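Local coordinates for protein urea carboxylase (Thermus thermophilus, PDB 3OEP) that is of unknown function but is a homologue of KipI and KipA joined in one chain, and is probably not an allophanate hydrolase, at residues 177-180 against 186-189; 313-316 against 320-323. One frame throughout, in Å; residues are numbered along the deposited sequence.

Interaction 1 of 2, residues 177-180 against 186-189; sequences AVYD and PFLL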
ATOM      1  N   ALA A 177      -1.247 -20.227   9.356  1.00 13.50           N
ATOM      2  CA  ALA A 177      -0.878 -18.965   8.726  1.00 12.95           C
ATOM      3  C   ALA A 177      -2.114 -18.392   8.041  1.00 12.80           C
ATOM      4  O   ALA A 177      -2.684 -19.017   7.140  1.00 13.80           O
ATOM      5  CB  ALA A 177       0.257 -19.179   7.712  1.00 11.72           C
ATOM      6  N   VAL A 178      -2.547 -17.214   8.472  1.00 13.83           N
ATOM      7  CA  VAL A 178      -3.739 -16.598   7.882  1.00 13.41           C
ATOM      8  C   VAL A 178      -3.451 -16.039   6.477  1.00 14.16           C
ATOM      9  O   VAL A 178      -4.368 -15.863   5.673  1.00 14.64           O
ATOM     10  CB  VAL A 178      -4.363 -15.531   8.817  1.00 15.67           C
ATOM     11  CG1 VAL A 178      -4.768 -16.174  10.151  1.00 17.62           C
ATOM     12  CG2 VAL A 178      -3.412 -14.360   9.048  1.00 16.90           C
ATOM     13  N   TYR A 179      -2.172 -15.818   6.169  1.00 12.94           N
ATOM     14  CA  TYR A 179      -1.759 -15.267   4.882  1.00 14.67           C
ATOM     15  C   TYR A 179      -0.530 -15.993   4.345  1.00 13.86           C
ATOM     16  O   TYR A 179       0.483 -16.092   5.031  1.00 15.25           O
ATOM     17  CB  TYR A 179      -1.462 -13.776   5.034  1.00 14.12           C
ATOM     18  CG  TYR A 179      -0.834 -13.145   3.812  1.00 13.85           C
ATOM     19  CD1 TYR A 179      -1.520 -13.094   2.605  1.00 19.71           C
ATOM     20  CD2 TYR A 179       0.441 -12.598   3.866  1.00 17.36           C
ATOM     21  CE1 TYR A 179      -0.943 -12.525   1.472  1.00 22.79           C
ATOM     22  CE2 TYR A 179       1.022 -12.016   2.747  1.00 18.15           C
ATOM     23  CZ  TYR A 179       0.324 -11.983   1.553  1.00 23.79           C
ATOM     24  OH  TYR A 179       0.892 -11.406   0.439  1.00 21.87           O
ATOM     25  N   ASP A 180      -0.624 -16.506   3.123  1.00 15.11           N
ATOM     26  CA  ASP A 180       0.513 -17.171   2.472  1.00 16.86           C
ATOM     27  C   ASP A 180       0.384 -17.006   0.966  1.00 17.65           C
ATOM     28  O   ASP A 180      -0.423 -17.686   0.342  1.00 18.72           O
ATOM     29  CB  ASP A 180       0.555 -18.661   2.827  1.00 17.44           C
ATOM     30  CG  ASP A 180       1.739 -19.396   2.183  1.00 23.60           C
ATOM     31  OD1 ASP A 180       2.467 -18.803   1.360  1.00 22.77           O
ATOM     32  OD2 ASP A 180       1.940 -20.583   2.511  1.00 25.68           O
ATOM     33  N   PRO A 186      -4.441 -17.836  -0.884  1.00 20.27           N
ATOM     34  CA  PRO A 186      -3.529 -17.082  -0.025  1.00 18.74           C
ATOM     35  C   PRO A 186      -4.137 -16.583   1.278  1.00 16.76           C
ATOM     36  O   PRO A 186      -3.446 -16.564   2.297  1.00 15.47           O
ATOM     37  CB  PRO A 186      -3.141 -15.880  -0.896  1.00 20.74           C
ATOM     38  CG  PRO A 186      -3.273 -16.365  -2.267  1.00 22.73           C
ATOM     39  CD  PRO A 186      -4.421 -17.327  -2.266  1.00 22.48           C
ATOM     40  N   PHE A 187      -5.402 -16.166   1.231  1.00 16.63           N
ATOM     41  CA  PHE A 187      -6.067 -15.553   2.381  1.00 15.90           C
ATOM     42  C   PHE A 187      -7.009 -16.555   3.025  1.00 16.96           C
ATOM     43  O   PHE A 187      -7.984 -16.990   2.409  1.00 19.25           O
ATOM     44  CB  PHE A 187      -6.833 -14.297   1.948  1.00 17.56           C
ATOM     45  CG  PHE A 187      -5.956 -13.247   1.339  1.00 17.28           C
ATOM     46  CD1 PHE A 187      -5.294 -12.329   2.145  1.00 19.04           C
ATOM     47  CD2 PHE A 187      -5.759 -13.194  -0.036  1.00 19.74           C
ATOM     48  CE1 PHE A 187      -4.463 -11.367   1.595  1.00 22.23           C
ATOM     49  CE2 PHE A 187      -4.928 -12.235  -0.593  1.00 20.19           C
ATOM     50  CZ  PHE A 187      -4.282 -11.317   0.222  1.00 18.91           C
ATOM     51  N   LEU A 188      -6.703 -16.924   4.263  1.00 15.54           N
ATOM     52  CA  LEU A 188      -7.521 -17.875   5.010  1.00 16.14           C
ATOM     53  C   LEU A 188      -8.858 -17.253   5.393  1.00 17.85           C
ATOM     54  O   LEU A 188      -9.873 -17.949   5.475  1.00 19.40           O
ATOM     55  CB  LEU A 188      -6.792 -18.307   6.273  1.00 16.85           C
ATOM     56  CG  LEU A 188      -7.461 -19.425   7.076  1.00 19.71           C
ATOM     57  CD1 LEU A 188      -7.373 -20.736   6.313  1.00 23.90           C
ATOM     58  CD2 LEU A 188      -6.808 -19.543   8.439  1.00 21.21           C
ATOM     59  N   LEU A 189      -8.846 -15.943   5.633  1.00 16.96           N
ATOM     60  CA  LEU A 189     -10.019 -15.239   6.125  1.00 18.06           C
ATOM     61  C   LEU A 189     -10.462 -14.166   5.152  1.00 20.66           C
ATOM     62  O   LEU A 189      -9.643 -13.514   4.496  1.00 23.08           O
ATOM     63  CB  LEU A 189      -9.728 -14.609   7.483  1.00 17.56           C
ATOM     64  CG  LEU A 189      -9.525 -15.617   8.612  1.00 17.61           C
ATOM     65  CD1 LEU A 189      -9.036 -14.919   9.876  1.00 19.51           C
ATOM     66  CD2 LEU A 189     -10.800 -16.404   8.883  1.00 19.98           C
TER
HETATM   67  O   HOH W   1      -6.533 -13.741   5.791  1.00 16.38           O
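Tyr-179 and Phe-187 form the tight part of the contact with their rings. The rings run alongside each other, planes inclined by 33°, neither stacked nor edge-to-face. Tyr-179 CD1 comes within 3.6 Å of Phe-187 CE1. The CB of Phe-187 leaves the backbone away from 177-180. Its first torsion (chi1 -60°) puts CG anti to the carbonyl carbon, and the ring swings back beside Tyr-179.

The backbones run antiparallel, and these two residues form a non-hydrogen-bonded pair. Leu-188 N donates to Val-178 O at 2.9 Å and almost straight (175°). Asp-180 N donates to Pro-186 O, also at 2.9 Å, in the carbonyl plane on a lone pair. The CA of Tyr-179 makes a CA-H...O contact with that same oxygen at 3.3 Å. This is a single bridge, not a regular ladder.

Beyond the bond from Leu-188 N to Val-178 O the side-chain ends meet loosely. Val-178 CG1 stands 4.3 Å from Leu-188 CD2 and barely touches Leu-189. Here a water lies between the two backbones. It accepts from Leu-189 N at 3.2 Å. Val-178 O takes the N-H of Leu-188, with the water 3.0 Å away.

Arg-183, in the loop between the segments, hydrogen-bonds to Ala-177 O and Pro-186 O. The whole contact lies in the connection between strands 169-174 and 194-199. Leu-188 and Leu-189 rest on strand 77-83, while Tyr-179 OH hydrogen-bonds to Gly-355 O and its side chain touches Ile-357.

Interaction 2 of 2, residues 313-316 against 320-323; sequences FLWP and TLRF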
ATOM      1  N   PHE A 313      16.692   6.393 -26.054  1.00 15.75           N
ATOM      2  CA  PHE A 313      18.058   6.249 -26.520  1.00 16.29           C
ATOM      3  C   PHE A 313      18.349   4.800 -26.866  1.00 17.05           C
ATOM      4  O   PHE A 313      17.646   3.892 -26.416  1.00 16.22           O
ATOM      5  CB  PHE A 313      19.035   6.753 -25.445  1.00 17.63           C
ATOM      6  CG  PHE A 313      18.857   6.101 -24.097  1.00 14.65           C
ATOM      7  CD1 PHE A 313      17.953   6.615 -23.175  1.00 15.69           C
ATOM      8  CD2 PHE A 313      19.606   4.986 -23.744  1.00 16.70           C
ATOM      9  CE1 PHE A 313      17.790   6.021 -21.931  1.00 17.84           C
ATOM     10  CE2 PHE A 313      19.446   4.385 -22.497  1.00 19.29           C
ATOM     11  CZ  PHE A 313      18.537   4.905 -21.593  1.00 16.36           C
ATOM     12  N   LEU A 314      19.386   4.596 -27.675  1.00 17.07           N
ATOM     13  CA  LEU A 314      19.860   3.256 -27.988  1.00 19.07           C
ATOM     14  C   LEU A 314      20.813   2.835 -26.872  1.00 17.58           C
ATOM     15  O   LEU A 314      21.708   3.582 -26.481  1.00 17.78           O
ATOM     16  CB  LEU A 314      20.547   3.227 -29.360  1.00 21.32           C
ATOM     17  CG  LEU A 314      20.867   1.866 -30.012  1.00 26.27           C
ATOM     18  CD1 LEU A 314      22.012   1.172 -29.310  1.00 33.36           C
ATOM     19  CD2 LEU A 314      19.653   0.941 -30.081  1.00 29.77           C
ATOM     20  N   TRP A 315      20.587   1.636 -26.354  1.00 16.21           N
ATOM     21  CA  TRP A 315      21.376   1.078 -25.274  1.00 15.92           C
ATOM     22  C   TRP A 315      21.994  -0.220 -25.807  1.00 14.62           C
ATOM     23  O   TRP A 315      21.335  -1.256 -25.851  1.00 15.68           O
ATOM     24  CB  TRP A 315      20.461   0.856 -24.075  1.00 15.41           C
ATOM     25  CG  TRP A 315      21.108   0.331 -22.827  1.00 11.42           C
ATOM     26  CD1 TRP A 315      22.445   0.193 -22.567  1.00 14.57           C
ATOM     27  CD2 TRP A 315      20.424  -0.086 -21.639  1.00 13.26           C
ATOM     28  NE1 TRP A 315      22.629  -0.318 -21.299  1.00 12.63           N
ATOM     29  CE2 TRP A 315      21.406  -0.499 -20.711  1.00 13.70           C
ATOM     30  CE3 TRP A 315      19.075  -0.181 -21.282  1.00 15.19           C
ATOM     31  CZ2 TRP A 315      21.078  -0.980 -19.442  1.00 14.84           C
ATOM     32  CZ3 TRP A 315      18.752  -0.670 -20.018  1.00 15.18           C
ATOM     33  CH2 TRP A 315      19.749  -1.064 -19.121  1.00 15.60           C
ATOM     34  N   PRO A 316      23.259  -0.151 -26.262  1.00 15.33           N
ATOM     35  CA  PRO A 316      23.837  -1.301 -26.952  1.00 15.47           C
ATOM     36  C   PRO A 316      24.232  -2.433 -26.022  1.00 13.88           C
ATOM     37  O   PRO A 316      24.580  -2.188 -24.864  1.00 14.36           O
ATOM     38  CB  PRO A 316      25.087  -0.724 -27.632  1.00 16.33           C
ATOM     39  CG  PRO A 316      24.939   0.748 -27.580  1.00 17.41           C
ATOM     40  CD  PRO A 316      24.133   1.034 -26.362  1.00 15.31           C
ATOM     41  N   THR A 320      27.068  -0.256 -20.123  1.00 14.96           N
ATOM     42  CA  THR A 320      26.544  -0.054 -18.781  1.00 15.52           C
ATOM     43  C   THR A 320      25.896   1.315 -18.636  1.00 15.24           C
ATOM     44  O   THR A 320      26.466   2.341 -19.024  1.00 15.62           O
ATOM     45  CB  THR A 320      27.649  -0.254 -17.737  1.00 15.78           C
ATOM     46  OG1 THR A 320      28.153  -1.593 -17.862  1.00 16.75           O
ATOM     47  CG2 THR A 320      27.121  -0.029 -16.310  1.00 16.43           C
ATOM     48  N   LEU A 321      24.689   1.296 -18.083  1.00 14.54           N
ATOM     49  CA  LEU A 321      23.876   2.475 -17.846  1.00 13.45           C
ATOM     50  C   LEU A 321      23.894   2.788 -16.348  1.00 14.93           C
ATOM     51  O   LEU A 321      23.660   1.901 -15.517  1.00 14.26           O
ATOM     52  CB  LEU A 321      22.447   2.189 -18.301  1.00 13.87           C
ATOM     53  CG  LEU A 321      21.410   3.300 -18.153  1.00 15.05           C
ATOM     54  CD1 LEU A 321      21.769   4.510 -19.006  1.00 15.18           C
ATOM     55  CD2 LEU A 321      20.030   2.733 -18.525  1.00 15.95           C
ATOM     56  N   ARG A 322      24.167   4.045 -16.011  1.00 13.91           N
ATOM     57  CA  ARG A 322      24.198   4.494 -14.618  1.00 15.03           C
ATOM     58  C   ARG A 322      23.327   5.729 -14.487  1.00 15.64           C
ATOM     59  O   ARG A 322      22.900   6.308 -15.494  1.00 17.29           O
ATOM     60  CB  ARG A 322      25.629   4.825 -14.194  1.00 15.95           C
ATOM     61  CG  ARG A 322      26.584   3.639 -14.202  1.00 19.92           C
ATOM     62  CD  ARG A 322      28.020   4.075 -13.934  1.00 23.78           C
ATOM     63  NE  ARG A 322      28.935   2.932 -13.880  1.00 24.67           N
ATOM     64  CZ  ARG A 322      29.534   2.371 -14.931  1.00 30.25           C
ATOM     65  NH1 ARG A 322      29.341   2.830 -16.166  1.00 32.36           N
ATOM     66  NH2 ARG A 322      30.345   1.334 -14.742  1.00 33.74           N
ATOM     67  N   PHE A 323      23.069   6.134 -13.249  1.00 16.18           N
ATOM     68  CA  PHE A 323      22.227   7.297 -12.988  1.00 15.83           C
ATOM     69  C   PHE A 323      22.926   8.208 -12.003  1.00 17.71           C
ATOM     70  O   PHE A 323      23.131   7.846 -10.846  1.00 19.99           O
ATOM     71  CB  PHE A 323      20.861   6.858 -12.482  1.00 16.38           C
ATOM     72  CG  PHE A 323      20.123   5.998 -13.466  1.00 14.76           C
ATOM     73  CD1 PHE A 323      19.399   6.572 -14.496  1.00 16.76           C
ATOM     74  CD2 PHE A 323      20.216   4.614 -13.398  1.00 15.49           C
ATOM     75  CE1 PHE A 323      18.738   5.779 -15.429  1.00 18.59           C
ATOM     76  CE2 PHE A 323      19.555   3.814 -14.326  1.00 19.13           C
ATOM     77  CZ  PHE A 323      18.820   4.400 -15.342  1.00 17.17           C
TER
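Trp-315 presents one face of its indole to Leu-321, and Phe-313 presents a ring edge to the same side chain. Leu-321 CD2 sits 3.8 Å from the centroid of the six-membered ring of Trp-315, only 8° off the normal. This is a CH-pi contact. Leu-321 CB lies lower on the same side chain and meets Trp-315 CZ2 at 3.6 Å. The leucine side chain runs nearly perpendicular to that of the tryptophan. Phe-313 comes from the opposite direction to Leu-321. Its CZ is 4.0 Å from Leu-321 CD2, near the ring plane. One methyl of Leu-321 therefore touches both aromatic residues, while Phe-313 CE2 also approaches the other methyl, CD1, at 4.2 Å.

The indole is held by its own strand connection as well: Trp-315 NE1 hydrogen-bonds to Lys-319 O. The torsion of Leu-321 (chi1 180°) sets CG anti to the backbone N and carries the branch out to the two rings.

No hydrogen bond joins the two segments. Trp-315 and Leu-321 have their CA atoms 8.0 Å apart, and all three touching side chains are buried. The strands meet through side chains across a short connection, which makes a beta-arch. Strand 311-315 pairs with 289-295 at the margin of a five-stranded antiparallel sheet. Strand 320-325 lies between 298-302 and 282-285 in another sheet, and Trp-315 also packs on residues of both these neighbours.

Interaction 1 comes first in the sequence. The centres of the two contacts are 42 Å apart, and their nearest atoms about 28 Å, so they do not touch. Interaction 1 lies in the part of the chain related to carboxyltransferase subdomains C and D, interaction 2 in that related to A and B. They share no strand or sheet. Interaction 1 lies in a loop beside a seven-stranded mixed sheet and is partly buried. Interaction 2 joins two antiparallel sheets through a buried apolar contact. The two regions are still connected: the loop of interaction 1 touches the later half of the chain around 355-357. This is consistent with KipI-like and KipA-like parts fused and packed together.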